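Local coordinates for protein arginase, mitochondrial (Medicago truncatula, PDB 6VSS) that hydrolyses L-arginine to urea and L-ornithine, and agmatine to urea and putrescine, using two manganese ions in each subunit of a homohexamer, at residues Asp179-Asp184 with Glu253-Gly258; Gly303-Gly308 with Ala336-Lys341; Val217-Arg222 with Gly287-Arg292; Val60-Ser65 with Pro150-Val155; Lys262-Ser267 with Gln299-Asp304. One frame throughout, in Å; residues are numbered along the deposited sequence.

Interaction 1. Residues Asp179-Asp184 with Glu253-Gly258; sequences DILHFD and ENLKLG. With MN (manganese (II) ion), chain I; MN (manganese (II) ion), chain J.
D179 and G258 meet where strand 178-183 begins, through one short bond: G258 N gives its hydrogen to D179 OD2 at 2.5 Å. The N-H comes to the anti side of the carboxylate and lies 29° out of its plane. D179 CG sits beside its own backbone N (chi1 -70°), which turns OD2 to the loop. The same oxygen forms a salt bridge with R214, while OD1 takes the backbone N-H of R215, so both oxygens are occupied and the group has little room to rotate. An arginine this close probably favours the ionised acid.

Next to this polar end lies a small patch of leucines. L257 lays CD1 against the root of L181, 3.9 Å from L181 CB, and its own CB is 4.0 Å from D179 CB. L181 sends CG away from its backbone N (chi1 171°) and carries CD1 on to L255, crossing that side chain at about a right angle; L181 CD1 and L255 CD1 are 4.0 Å apart. I297 of helix 291-300 also packs on L181, so the loop and that helix share this face of the sheet.

At the other end of the strand the chain reaches D184. Its OD1 binds one manganese and OD2 the other at 2.1 Å, with a water joining the two metals. H182 NE2 donates to the anti lone pair of OD2, a second-shell bond that steadies the carboxylate. H160, H186, D188, D269 and D271 complete the binuclear manganese cluster at the C-terminal edge of the parallel sheet, characteristic of the arginase (ureohydrolase) family.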
# COMPACT_ATOMS: atom_id res chain seq x y z
N ASP B 179 28.87 17.32 -25.06
CA ASP B 179 29.33 16.49 -23.91
C ASP B 179 28.06 16.09 -23.17
O ASP B 179 27.17 16.89 -23.16
CB ASP B 179 30.30 17.24 -23.00
CG ASP B 179 31.70 17.51 -23.57
OD1 ASP B 179 32.12 16.80 -24.52
OD2 ASP B 179 32.39 18.40 -23.01
N ILE B 180 28.04 14.91 -22.55
CA ILE B 180 26.86 14.40 -21.82
C ILE B 180 27.21 14.11 -20.37
O ILE B 180 28.22 13.49 -20.08
CB ILE B 180 26.24 13.18 -22.50
CG1 ILE B 180 25.85 13.47 -23.95
CG2 ILE B 180 25.08 12.64 -21.65
CD1 ILE B 180 25.29 12.28 -24.65
N LEU B 181 26.35 14.56 -19.49
CA LEU B 181 26.35 14.20 -18.07
C LEU B 181 25.13 13.31 -17.93
O LEU B 181 24.04 13.78 -18.30
CB LEU B 181 26.19 15.44 -17.20
CG LEU B 181 25.97 15.11 -15.73
CD1 LEU B 181 27.10 14.26 -15.19
CD2 LEU B 181 25.81 16.42 -14.96
N HIS B 182 25.36 12.06 -17.53
CA HIS B 182 24.35 10.98 -17.58
C HIS B 182 24.29 10.40 -16.18
O HIS B 182 25.31 9.86 -15.72
CB HIS B 182 24.73 10.01 -18.69
CG HIS B 182 24.04 8.68 -18.64
ND1 HIS B 182 24.69 7.51 -19.01
CD2 HIS B 182 22.77 8.34 -18.34
CE1 HIS B 182 23.83 6.51 -18.95
NE2 HIS B 182 22.65 7.00 -18.52
N PHE B 183 23.15 10.53 -15.52
CA PHE B 183 22.86 9.88 -14.21
C PHE B 183 22.11 8.58 -14.48
O PHE B 183 21.08 8.59 -15.13
CB PHE B 183 22.05 10.80 -13.31
CG PHE B 183 22.76 12.07 -12.94
CD1 PHE B 183 22.60 13.22 -13.70
CD2 PHE B 183 23.50 12.18 -11.77
CE1 PHE B 183 23.20 14.43 -13.35
CE2 PHE B 183 24.14 13.38 -11.44
CZ PHE B 183 24.00 14.48 -12.24
N ASP B 184 22.62 7.49 -13.94
CA ASP B 184 21.98 6.18 -14.16
C ASP B 184 22.53 5.15 -13.16
O ASP B 184 23.68 5.26 -12.82
CB ASP B 184 22.24 5.80 -15.61
CG ASP B 184 21.15 4.94 -16.20
OD1 ASP B 184 20.50 4.14 -15.48
OD2 ASP B 184 20.88 5.20 -17.36
N GLU B 253 31.60 17.32 -8.15
CA GLU B 253 31.12 18.65 -7.70
C GLU B 253 31.84 19.81 -8.40
O GLU B 253 31.70 20.93 -7.98
CB GLU B 253 31.28 18.72 -6.18
CG GLU B 253 30.41 17.70 -5.50
CD GLU B 253 30.43 17.85 -4.00
OE1 GLU B 253 31.34 18.54 -3.51
OE2 GLU B 253 29.54 17.28 -3.33
N ASN B 254 32.52 19.61 -9.50
CA ASN B 254 33.19 20.73 -10.19
C ASN B 254 33.41 20.40 -11.64
O ASN B 254 34.46 20.74 -12.16
CB ASN B 254 34.58 21.02 -9.64
CG ASN B 254 34.56 21.41 -8.18
OD1 ASN B 254 34.30 22.56 -7.82
ND2 ASN B 254 34.81 20.44 -7.32
N LEU B 255 32.44 19.77 -12.26
CA LEU B 255 32.52 19.40 -13.68
C LEU B 255 32.42 20.64 -14.54
O LEU B 255 31.64 21.55 -14.20
CB LEU B 255 31.37 18.45 -13.99
CG LEU B 255 31.50 17.06 -13.38
CD1 LEU B 255 30.19 16.31 -13.58
CD2 LEU B 255 32.67 16.33 -14.05
N LYS B 256 33.16 20.64 -15.64
CA LYS B 256 33.12 21.73 -16.63
C LYS B 256 33.04 21.07 -18.00
O LYS B 256 34.03 20.48 -18.45
CB LYS B 256 34.34 22.64 -16.46
CG LYS B 256 34.58 23.01 -15.00
CD LYS B 256 35.73 24.01 -14.65
CE LYS B 256 35.92 24.07 -13.15
NZ LYS B 256 36.68 25.25 -12.73
N LEU B 257 31.86 21.09 -18.60
CA LEU B 257 31.63 20.23 -19.78
C LEU B 257 31.40 21.15 -20.96
O LEU B 257 31.07 22.29 -20.74
CB LEU B 257 30.44 19.28 -19.57
CG LEU B 257 30.62 18.12 -18.58
CD1 LEU B 257 29.41 17.16 -18.63
CD2 LEU B 257 31.85 17.30 -18.86
N GLY B 258 31.59 20.62 -22.16
CA GLY B 258 31.16 21.30 -23.39
C GLY B 258 32.23 22.23 -23.94
O GLY B 258 32.01 22.77 -25.03
MN MN I . 18.65 2.89 -15.48
MN MN J . 19.15 4.29 -18.22
O HOH W 1 19.24 2.36 -17.49

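Interaction 2. Residues Gly303-Gly308 with Ala336-Lys341; sequences GDIVGG and AAKMSK
I305 and M339 carry the apolar part of this contact, where strand 305-311 begins beside the last turn of helix 323-339. M339 holds CG away from its backbone N (chi1 171°) and runs nearly extended to the sulfur before bending at chi3 (78°). That path takes CG past the carbonyl of I305, 3.6 Å from I305 O, and sets SD above the glycine backbone, 3.7 Å from G307 CA. I305 answers with two branches. Its CG2 lies 3.9 Å from M339 SD, and its CD1 reaches the neighbouring helix residue, 3.8 Å from K338 CB.

K338 touches with its CB and then bends at chi2 and chi3, carrying NZ off to the carbonyl oxygens of Q299 and L301.

The polar edge lies at the chain terminus. K341 NZ forms a salt bridge with D304 OD1 at 3.0 Å, the two side chains crossing at about a right angle. R152 makes a second salt bridge to the same oxygen and a hydrogen bond to I305 O. A water gives its hydrogens to I305 O at 2.6 Å and to M339 O, and accepts a weak bond from K341 NZ.

Two cations on one aspartate oxygen would be expected to keep D304 ionised. The K341 salt bridge and the water tie the tail to the start of strand 305-311, and R152 joins the same aspartate to strand 151-157, while sulfur and aliphatic carbon pack the helix alongside.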
# COMPACT_ATOMS: atom_id res chain seq x y z
N GLY B 303 29.03 24.75 -18.10
CA GLY B 303 28.83 24.41 -19.51
C GLY B 303 27.51 24.96 -19.98
O GLY B 303 26.60 25.25 -19.17
N ASP B 304 27.42 25.17 -21.28
CA ASP B 304 26.19 25.61 -21.96
C ASP B 304 25.30 24.38 -22.10
O ASP B 304 25.52 23.59 -23.04
CB ASP B 304 26.62 26.25 -23.28
CG ASP B 304 25.46 26.77 -24.07
OD1 ASP B 304 24.41 26.99 -23.44
OD2 ASP B 304 25.61 26.86 -25.33
N ILE B 305 24.30 24.23 -21.23
CA ILE B 305 23.26 23.17 -21.35
C ILE B 305 22.29 23.48 -22.50
O ILE B 305 21.50 24.48 -22.44
CB ILE B 305 22.54 22.93 -20.02
CG1 ILE B 305 23.54 22.75 -18.88
CG2 ILE B 305 21.61 21.74 -20.14
CD1 ILE B 305 22.94 22.91 -17.52
N VAL B 306 22.36 22.63 -23.53
CA VAL B 306 21.58 22.73 -24.79
C VAL B 306 20.36 21.79 -24.79
O VAL B 306 19.39 22.03 -25.53
CB VAL B 306 22.47 22.51 -26.02
CG1 VAL B 306 23.59 23.52 -25.99
CG2 VAL B 306 23.04 21.12 -26.12
N GLY B 307 20.38 20.73 -23.99
CA GLY B 307 19.19 19.88 -23.83
C GLY B 307 19.32 18.98 -22.63
O GLY B 307 20.39 18.90 -22.04
N GLY B 308 18.27 18.21 -22.36
CA GLY B 308 18.28 17.30 -21.22
C GLY B 308 17.07 16.39 -21.24
O GLY B 308 16.18 16.59 -22.04
N ALA B 336 15.64 22.50 -15.40
CA ALA B 336 15.11 23.72 -16.06
C ALA B 336 15.82 24.98 -15.50
O ALA B 336 16.22 25.83 -16.29
CB ALA B 336 13.61 23.83 -15.95
N ALA B 337 15.95 25.11 -14.17
CA ALA B 337 16.62 26.23 -13.47
C ALA B 337 18.04 26.42 -14.02
O ALA B 337 18.49 27.58 -14.14
CB ALA B 337 16.60 26.01 -11.97
N LYS B 338 18.77 25.34 -14.29
CA LYS B 338 20.11 25.42 -14.88
C LYS B 338 20.06 25.70 -16.39
O LYS B 338 20.96 26.39 -16.90
CB LYS B 338 20.86 24.11 -14.63
CG LYS B 338 21.35 23.95 -13.20
CD LYS B 338 22.51 24.89 -12.86
CE LYS B 338 23.81 24.47 -13.51
NZ LYS B 338 24.95 24.90 -12.67
N MET B 339 19.14 25.09 -17.13
CA MET B 339 19.22 25.21 -18.60
C MET B 339 18.61 26.56 -19.04
O MET B 339 19.05 27.17 -20.03
CB MET B 339 18.50 24.03 -19.26
CG MET B 339 18.37 24.20 -20.75
SD MET B 339 18.08 22.65 -21.59
CE MET B 339 16.35 22.38 -21.27
N SER B 340 17.60 27.05 -18.33
CA SER B 340 16.98 28.36 -18.57
C SER B 340 17.94 29.49 -18.20
O SER B 340 18.70 29.36 -17.25
CB SER B 340 15.67 28.49 -17.89
OG SER B 340 14.75 27.61 -18.53
N LYS B 341 17.81 30.59 -18.90
CA LYS B 341 18.84 31.66 -18.97
C LYS B 341 18.19 32.90 -19.58
O LYS B 341 17.16 32.78 -20.27
CB LYS B 341 19.99 31.22 -19.88
CG LYS B 341 21.21 30.70 -19.21
CD LYS B 341 22.02 29.84 -20.12
CE LYS B 341 22.20 30.36 -21.53
NZ LYS B 341 22.96 29.35 -22.30
OXT LYS B 341 18.79 33.94 -19.31
O HOH W 2 21.51 26.66 -21.11

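Interaction 3. Residues Val217-Arg222 with Gly287-Arg292; sequences VQVGIR and GGLLFR
L289 on G220, and R222 on G287 and G288, bring together two connections of the arginase alpha/beta fold: the chain leaving strand 213-221, where it turns a corner at G220, and the glycine-rich loop leading into helix 291-300. The touching parts run nearly antiparallel, 170° apart.

The apolar contacts belong to L289. Its CG stands beside the backbone N (chi1 -62°), and the extended chi2 carries CD1 over the turn, 3.9 Å from G220 CA and 4.3 Å from V219 CG1. G220 has a positive phi and no side chain, and the leucine methyl rests on its CA. I294, one turn into the helix, packs on L289 as well.

One face of the R222 guanidinium is turned to G288 CA; the modelled separation is too short to be relied on. The aliphatic part of the arginine passes the preceding residue, R222 CD lying 3.3 Å from G287 O.

The polar bonds of R222 fix the rotation of the group. NE donates to the carbonyl of E285, and NH2 to that of D271, whose carboxylate binds manganese. NH1 serves S272 O and also turns back to its own segment. The arginine therefore joins the corner, the loop, and the backbone of the metal ligand D271 and of S272 after it. G287 O accepts a hydrogen bond from R292 of a neighbouring subunit, so the loop also borders a subunit interface.

Within the corner, R222 NH1 meets G220 O in the carbonyl plane at 2.9 Å, with an N-H...O angle of 143°.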
# COMPACT_ATOMS: atom_id res chain seq x y z
N VAL B 217 29.91 11.54 -19.23
CA VAL B 217 30.27 11.42 -17.80
C VAL B 217 29.11 10.74 -17.11
O VAL B 217 28.04 11.33 -17.16
CB VAL B 217 30.55 12.80 -17.21
CG1 VAL B 217 30.95 12.71 -15.76
CG2 VAL B 217 31.59 13.51 -18.05
N GLN B 218 29.31 9.52 -16.60
CA GLN B 218 28.22 8.68 -16.06
C GLN B 218 28.35 8.71 -14.55
O GLN B 218 29.46 8.46 -14.05
CB GLN B 218 28.30 7.25 -16.58
CG GLN B 218 28.41 7.18 -18.10
CD GLN B 218 28.07 5.80 -18.64
OE1 GLN B 218 28.71 4.80 -18.31
NE2 GLN B 218 27.02 5.74 -19.45
N VAL B 219 27.27 8.89 -13.85
CA VAL B 219 27.28 8.98 -12.36
C VAL B 219 26.14 8.14 -11.79
O VAL B 219 25.03 8.25 -12.26
CB VAL B 219 27.19 10.45 -11.94
CG1 VAL B 219 27.16 10.63 -10.43
CG2 VAL B 219 28.32 11.25 -12.55
N GLY B 220 26.43 7.38 -10.72
CA GLY B 220 25.50 6.49 -10.01
C GLY B 220 25.57 5.03 -10.46
O GLY B 220 24.77 4.23 -9.98
N ILE B 221 26.57 4.69 -11.27
CA ILE B 221 26.66 3.36 -11.90
C ILE B 221 26.97 2.30 -10.85
O ILE B 221 27.92 2.50 -10.10
CB ILE B 221 27.71 3.39 -13.03
CG1 ILE B 221 27.39 4.46 -14.06
CG2 ILE B 221 27.84 2.01 -13.64
CD1 ILE B 221 26.20 4.16 -14.89
N ARG B 222 26.15 1.25 -10.78
CA ARG B 222 26.30 0.15 -9.81
C ARG B 222 25.82 -1.17 -10.41
O ARG B 222 25.70 -2.09 -9.68
CB ARG B 222 25.57 0.48 -8.51
CG ARG B 222 24.16 0.96 -8.70
CD ARG B 222 23.70 1.64 -7.48
NE ARG B 222 22.26 1.86 -7.51
CZ ARG B 222 21.61 2.91 -7.99
NH1 ARG B 222 22.26 3.89 -8.60
NH2 ARG B 222 20.30 2.96 -7.86
N GLY B 287 21.60 0.74 -3.26
CA GLY B 287 22.91 1.40 -3.11
C GLY B 287 23.11 2.57 -4.06
O GLY B 287 24.27 2.76 -4.47
N GLY B 288 22.07 3.40 -4.28
CA GLY B 288 22.07 4.42 -5.32
C GLY B 288 22.40 5.78 -4.75
O GLY B 288 22.67 5.88 -3.55
N LEU B 289 22.26 6.81 -5.55
CA LEU B 289 22.48 8.23 -5.15
C LEU B 289 21.38 8.71 -4.18
O LEU B 289 20.23 8.23 -4.25
CB LEU B 289 22.50 9.09 -6.39
CG LEU B 289 23.61 8.75 -7.36
CD1 LEU B 289 23.40 9.44 -8.69
CD2 LEU B 289 24.94 9.13 -6.79
N LEU B 290 21.71 9.67 -3.36
CA LEU B 290 20.68 10.44 -2.63
C LEU B 290 20.29 11.60 -3.53
O LEU B 290 21.03 11.96 -4.47
CB LEU B 290 21.19 10.93 -1.28
CG LEU B 290 21.80 9.87 -0.37
CD1 LEU B 290 22.41 10.54 0.86
CD2 LEU B 290 20.75 8.84 0.01
N PHE B 291 19.11 12.12 -3.27
CA PHE B 291 18.53 13.19 -4.09
C PHE B 291 19.52 14.37 -4.21
O PHE B 291 19.79 14.87 -5.33
CB PHE B 291 17.16 13.62 -3.55
CG PHE B 291 16.44 14.48 -4.55
CD1 PHE B 291 15.65 13.92 -5.54
CD2 PHE B 291 16.61 15.86 -4.56
CE1 PHE B 291 15.01 14.71 -6.50
CE2 PHE B 291 15.97 16.65 -5.52
CZ PHE B 291 15.18 16.07 -6.49
N ARG B 292 20.08 14.76 -3.08
CA ARG B 292 21.03 15.88 -2.89
C ARG B 292 22.34 15.59 -3.63
O ARG B 292 23.09 16.50 -3.89
CB ARG B 292 21.05 16.03 -1.36
CG ARG B 292 21.98 17.08 -0.79
CD ARG B 292 21.53 18.53 -0.86
NE ARG B 292 20.09 18.65 -0.70
CZ ARG B 292 19.34 19.65 -1.22
NH1 ARG B 292 19.89 20.60 -1.96
NH2 ARG B 292 18.02 19.65 -1.03

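Interaction 4. Residues Val60-Ser65 with Pro150-Val155; sequences VAATSS and PLRPLV
R152 lies along A62, at the start of a parallel pair, strands 63-69 and 151-157, neighbours in the central sheet of the arginase fold. Four backbone bonds join the pair: P150 O accepts from T63 N, T63 O from R152 N, R152 O from S65 N, and S65 O from L154 N.

Starting at its root, R152 CB lies 4.0 Å from T63 O. The chain then runs extended over the methyl of A62, with CG 4.1 Å and CD 3.8 Å from A62 CB, and NE nearest at 3.4 Å. NE also donates to a water at the guanidinium edge, which gives its own hydrogens to A61 O and P150 O. At the tip NH1 forms a salt bridge with D304 OD1, just before strand 305-311, and a hydrogen bond with I305 O at its start.

P150, preceded by a cis peptide, fits its ring against V60, the two crossing at about a right angle with P150 CG 4.0 Å from V60 CG2. On the opposite face from R152, S65 OG sits over L151, 3.4 Å from L151 CD2. It then turns back to donate to T63 O at 2.8 Å, reaching that carbonyl from the face opposite R152 N.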
# COMPACT_ATOMS: atom_id res chain seq x y z
N VAL B 60 15.27 37.06 -22.06
CA VAL B 60 15.34 35.58 -22.04
C VAL B 60 16.27 35.13 -23.16
O VAL B 60 16.07 35.53 -24.32
CB VAL B 60 13.95 34.95 -22.21
CG1 VAL B 60 13.26 35.44 -23.48
CG2 VAL B 60 14.03 33.43 -22.17
N ALA B 61 17.25 34.34 -22.78
CA ALA B 61 18.25 33.73 -23.67
C ALA B 61 17.85 32.28 -23.90
O ALA B 61 18.12 31.79 -24.99
CB ALA B 61 19.61 33.81 -23.04
N ALA B 62 17.26 31.60 -22.92
CA ALA B 62 16.84 30.19 -23.11
C ALA B 62 15.68 29.85 -22.18
O ALA B 62 15.64 30.37 -21.01
CB ALA B 62 18.01 29.24 -22.91
N THR B 63 14.78 29.01 -22.69
CA THR B 63 13.62 28.48 -21.94
C THR B 63 13.53 26.96 -22.06
O THR B 63 13.36 26.40 -23.18
CB THR B 63 12.36 29.26 -22.33
OG1 THR B 63 12.52 30.60 -21.86
CG2 THR B 63 11.10 28.63 -21.77
N SER B 64 13.62 26.30 -20.91
CA SER B 64 13.43 24.84 -20.78
C SER B 64 11.97 24.54 -21.17
O SER B 64 11.03 25.11 -20.56
CB SER B 64 13.80 24.34 -19.37
OG SER B 64 15.17 24.54 -19.06
N SER B 65 11.80 23.68 -22.16
CA SER B 65 10.53 23.38 -22.87
C SER B 65 10.27 21.87 -22.84
O SER B 65 11.12 21.07 -23.36
CB SER B 65 10.62 23.92 -24.26
OG SER B 65 11.04 25.27 -24.15
N PRO B 150 13.71 31.08 -27.97
CA PRO B 150 14.82 30.61 -27.15
C PRO B 150 14.53 29.26 -26.49
O PRO B 150 15.18 28.95 -25.51
CB PRO B 150 14.86 31.70 -26.08
CG PRO B 150 13.41 32.05 -25.85
CD PRO B 150 12.71 31.78 -27.16
N LEU B 151 13.55 28.51 -27.01
CA LEU B 151 13.16 27.21 -26.40
C LEU B 151 14.33 26.25 -26.49
O LEU B 151 15.00 26.18 -27.56
CB LEU B 151 11.97 26.60 -27.13
CG LEU B 151 10.72 27.45 -27.25
CD1 LEU B 151 9.57 26.59 -27.74
CD2 LEU B 151 10.38 28.12 -25.93
N ARG B 152 14.52 25.47 -25.43
CA ARG B 152 15.51 24.38 -25.33
C ARG B 152 14.79 23.13 -24.81
O ARG B 152 14.07 23.23 -23.82
CB ARG B 152 16.74 24.79 -24.53
CG ARG B 152 17.62 25.83 -25.21
CD ARG B 152 18.96 25.97 -24.53
NE ARG B 152 19.64 27.14 -25.04
CZ ARG B 152 20.93 27.41 -24.96
NH1 ARG B 152 21.76 26.58 -24.35
NH2 ARG B 152 21.39 28.52 -25.48
N PRO B 153 14.96 21.98 -25.46
CA PRO B 153 14.21 20.76 -25.17
C PRO B 153 14.63 20.08 -23.86
O PRO B 153 15.80 19.68 -23.72
CB PRO B 153 14.55 19.85 -26.36
CG PRO B 153 15.93 20.29 -26.70
CD PRO B 153 15.82 21.80 -26.64
N LEU B 154 13.69 20.03 -22.93
CA LEU B 154 13.77 19.19 -21.70
C LEU B 154 12.76 18.04 -21.91
O LEU B 154 11.56 18.23 -21.83
CB LEU B 154 13.55 20.07 -20.46
CG LEU B 154 14.10 19.49 -19.16
CD1 LEU B 154 13.99 20.49 -17.99
CD2 LEU B 154 13.33 18.21 -18.81
N VAL B 155 13.26 16.90 -22.37
CA VAL B 155 12.43 15.73 -22.74
C VAL B 155 11.98 14.98 -21.48
O VAL B 155 12.83 14.67 -20.59
CB VAL B 155 13.17 14.88 -23.77
CG1 VAL B 155 12.44 13.58 -24.04
CG2 VAL B 155 13.40 15.68 -25.06
O HOH W 3 18.22 29.50 -26.59

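Interaction 5. Residues Lys262-Ser267 with Gln299-Asp304; sequences KGVYVS and QNLQGD
V264 and D304 make the close part of this contact. V264 N donates to D304 O at 2.8 Å, the donor tilted 29° from the carbonyl plane, and V264 CB rests on the same oxygen at 3.6 Å. G263 slips in beside it, its CA 3.5 Å from D304 O. V264 CG2, anti to the carbonyl carbon of its own residue, covers G303 CA at 3.9 Å.

Deeper in, the fit is apolar and looser in distance. L301 puts CG anti to its backbone N (chi1 173°), which sends CD2 inward to the strand. It meets V266 CG2 tip to tip at 4.2 Å and V264 CG1 at 4.3 Å.

The solvent side holds little. K262 is exposed and points away, and its carbonyl oxygen stays 4.4 Å from D304 OD2. D304 OD1 turns instead to R152 and K341.

These residues belong to the beta-alpha-beta unit of strand 264-269, helix 291-300 and strand 305-311, at the turn from the helix into the last strand. L181 of strand 178-183 and L255 of the preceding loop pack on L301, while L335 of helix 323-339 packs on V266.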
# COMPACT_ATOMS: atom_id res chain seq x y z
N LYS B 262 29.61 21.66 -29.07
CA LYS B 262 28.43 22.52 -29.32
C LYS B 262 27.68 22.75 -28.01
O LYS B 262 26.78 23.60 -27.98
CB LYS B 262 27.61 21.86 -30.42
CG LYS B 262 28.34 21.71 -31.74
CD LYS B 262 28.84 23.06 -32.23
CE LYS B 262 29.61 23.02 -33.53
NZ LYS B 262 30.45 24.25 -33.67
N GLY B 263 28.01 22.03 -26.95
CA GLY B 263 27.40 22.27 -25.63
C GLY B 263 27.21 20.97 -24.87
O GLY B 263 27.87 19.94 -25.22
N VAL B 264 26.34 21.05 -23.85
CA VAL B 264 26.18 20.01 -22.80
C VAL B 264 24.74 19.51 -22.81
O VAL B 264 23.79 20.34 -22.70
CB VAL B 264 26.59 20.53 -21.40
CG1 VAL B 264 26.47 19.43 -20.35
CG2 VAL B 264 28.03 21.09 -21.41
N TYR B 265 24.57 18.18 -22.86
CA TYR B 265 23.25 17.50 -22.70
C TYR B 265 23.23 16.74 -21.37
O TYR B 265 24.25 16.04 -21.08
CB TYR B 265 23.03 16.56 -23.88
CG TYR B 265 21.69 15.91 -23.85
CD1 TYR B 265 21.47 14.70 -23.18
CD2 TYR B 265 20.62 16.52 -24.47
CE1 TYR B 265 20.21 14.11 -23.18
CE2 TYR B 265 19.38 15.91 -24.53
CZ TYR B 265 19.17 14.73 -23.84
OH TYR B 265 17.91 14.21 -23.89
N VAL B 266 22.15 16.88 -20.60
CA VAL B 266 22.03 16.26 -19.24
C VAL B 266 20.91 15.22 -19.24
O VAL B 266 19.77 15.59 -19.35
CB VAL B 266 21.83 17.28 -18.12
CG1 VAL B 266 21.76 16.57 -16.78
CG2 VAL B 266 22.95 18.33 -18.10
N SER B 267 21.25 13.95 -19.12
CA SER B 267 20.28 12.83 -19.14
C SER B 267 20.15 12.29 -17.71
O SER B 267 21.16 11.79 -17.15
CB SER B 267 20.75 11.80 -20.09
OG SER B 267 19.89 10.66 -20.05
N GLN B 299 24.03 21.66 -9.61
CA GLN B 299 24.17 23.04 -9.11
C GLN B 299 25.59 23.51 -9.42
O GLN B 299 25.76 24.66 -9.81
CB GLN B 299 23.74 23.13 -7.63
CG GLN B 299 22.22 22.99 -7.48
CD GLN B 299 21.68 22.95 -6.06
OE1 GLN B 299 22.44 22.81 -5.09
NE2 GLN B 299 20.37 23.07 -5.92
N ASN B 300 26.57 22.64 -9.37
CA ASN B 300 27.99 23.00 -9.55
C ASN B 300 28.38 22.94 -11.04
O ASN B 300 29.38 23.50 -11.38
CB ASN B 300 28.89 22.11 -8.69
CG ASN B 300 28.97 22.59 -7.25
OD1 ASN B 300 29.51 23.66 -6.98
ND2 ASN B 300 28.47 21.80 -6.32
N LEU B 301 27.58 22.33 -11.91
CA LEU B 301 28.03 22.01 -13.30
C LEU B 301 28.22 23.29 -14.10
O LEU B 301 27.34 24.13 -14.06
CB LEU B 301 27.00 21.13 -14.01
CG LEU B 301 27.29 20.89 -15.49
CD1 LEU B 301 28.44 19.92 -15.63
CD2 LEU B 301 26.06 20.34 -16.20
N GLN B 302 29.34 23.40 -14.82
CA GLN B 302 29.63 24.48 -15.79
C GLN B 302 29.51 23.92 -17.20
O GLN B 302 29.91 22.78 -17.47
CB GLN B 302 31.02 25.07 -15.51
CG GLN B 302 31.08 25.69 -14.12
CD GLN B 302 32.38 26.32 -13.70
OE1 GLN B 302 33.46 25.76 -13.87
NE2 GLN B 302 32.26 27.48 -13.08
N GLY B 303 29.03 24.75 -18.10
CA GLY B 303 28.83 24.41 -19.51
C GLY B 303 27.51 24.96 -19.98
O GLY B 303 26.60 25.25 -19.17
N ASP B 304 27.42 25.17 -21.28
CA ASP B 304 26.19 25.61 -21.96
C ASP B 304 25.30 24.38 -22.10
O ASP B 304 25.52 23.59 -23.04
CB ASP B 304 26.62 26.25 -23.28
CG ASP B 304 25.46 26.77 -24.07
OD1 ASP B 304 24.41 26.99 -23.44
OD2 ASP B 304 25.61 26.86 -25.33

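How the interactions relate
All five contacts border one parallel sheet, in which strands 63-69, 151-157, 305-311, 264-269, 178-183 and 213-221 lie side by side in that order. Interaction 4 closes first along the chain; interaction 3 then crosses both 1 and 5, and interaction 2 begins where 5 ends, sharing G303 and D304. The centres of interactions 3 and 4 are about 26 Å apart. Those of interactions 1 and 5 are about 6 Å apart. The R152-D304 salt bridge connects 4 to 2 and 5, and backbone bonds connect 1 to 3. Interaction 1 holds the manganese ligand D184, and R222 of interaction 3 lies near the cluster; interaction 2 packs the chain's C-terminal residues on the sheet.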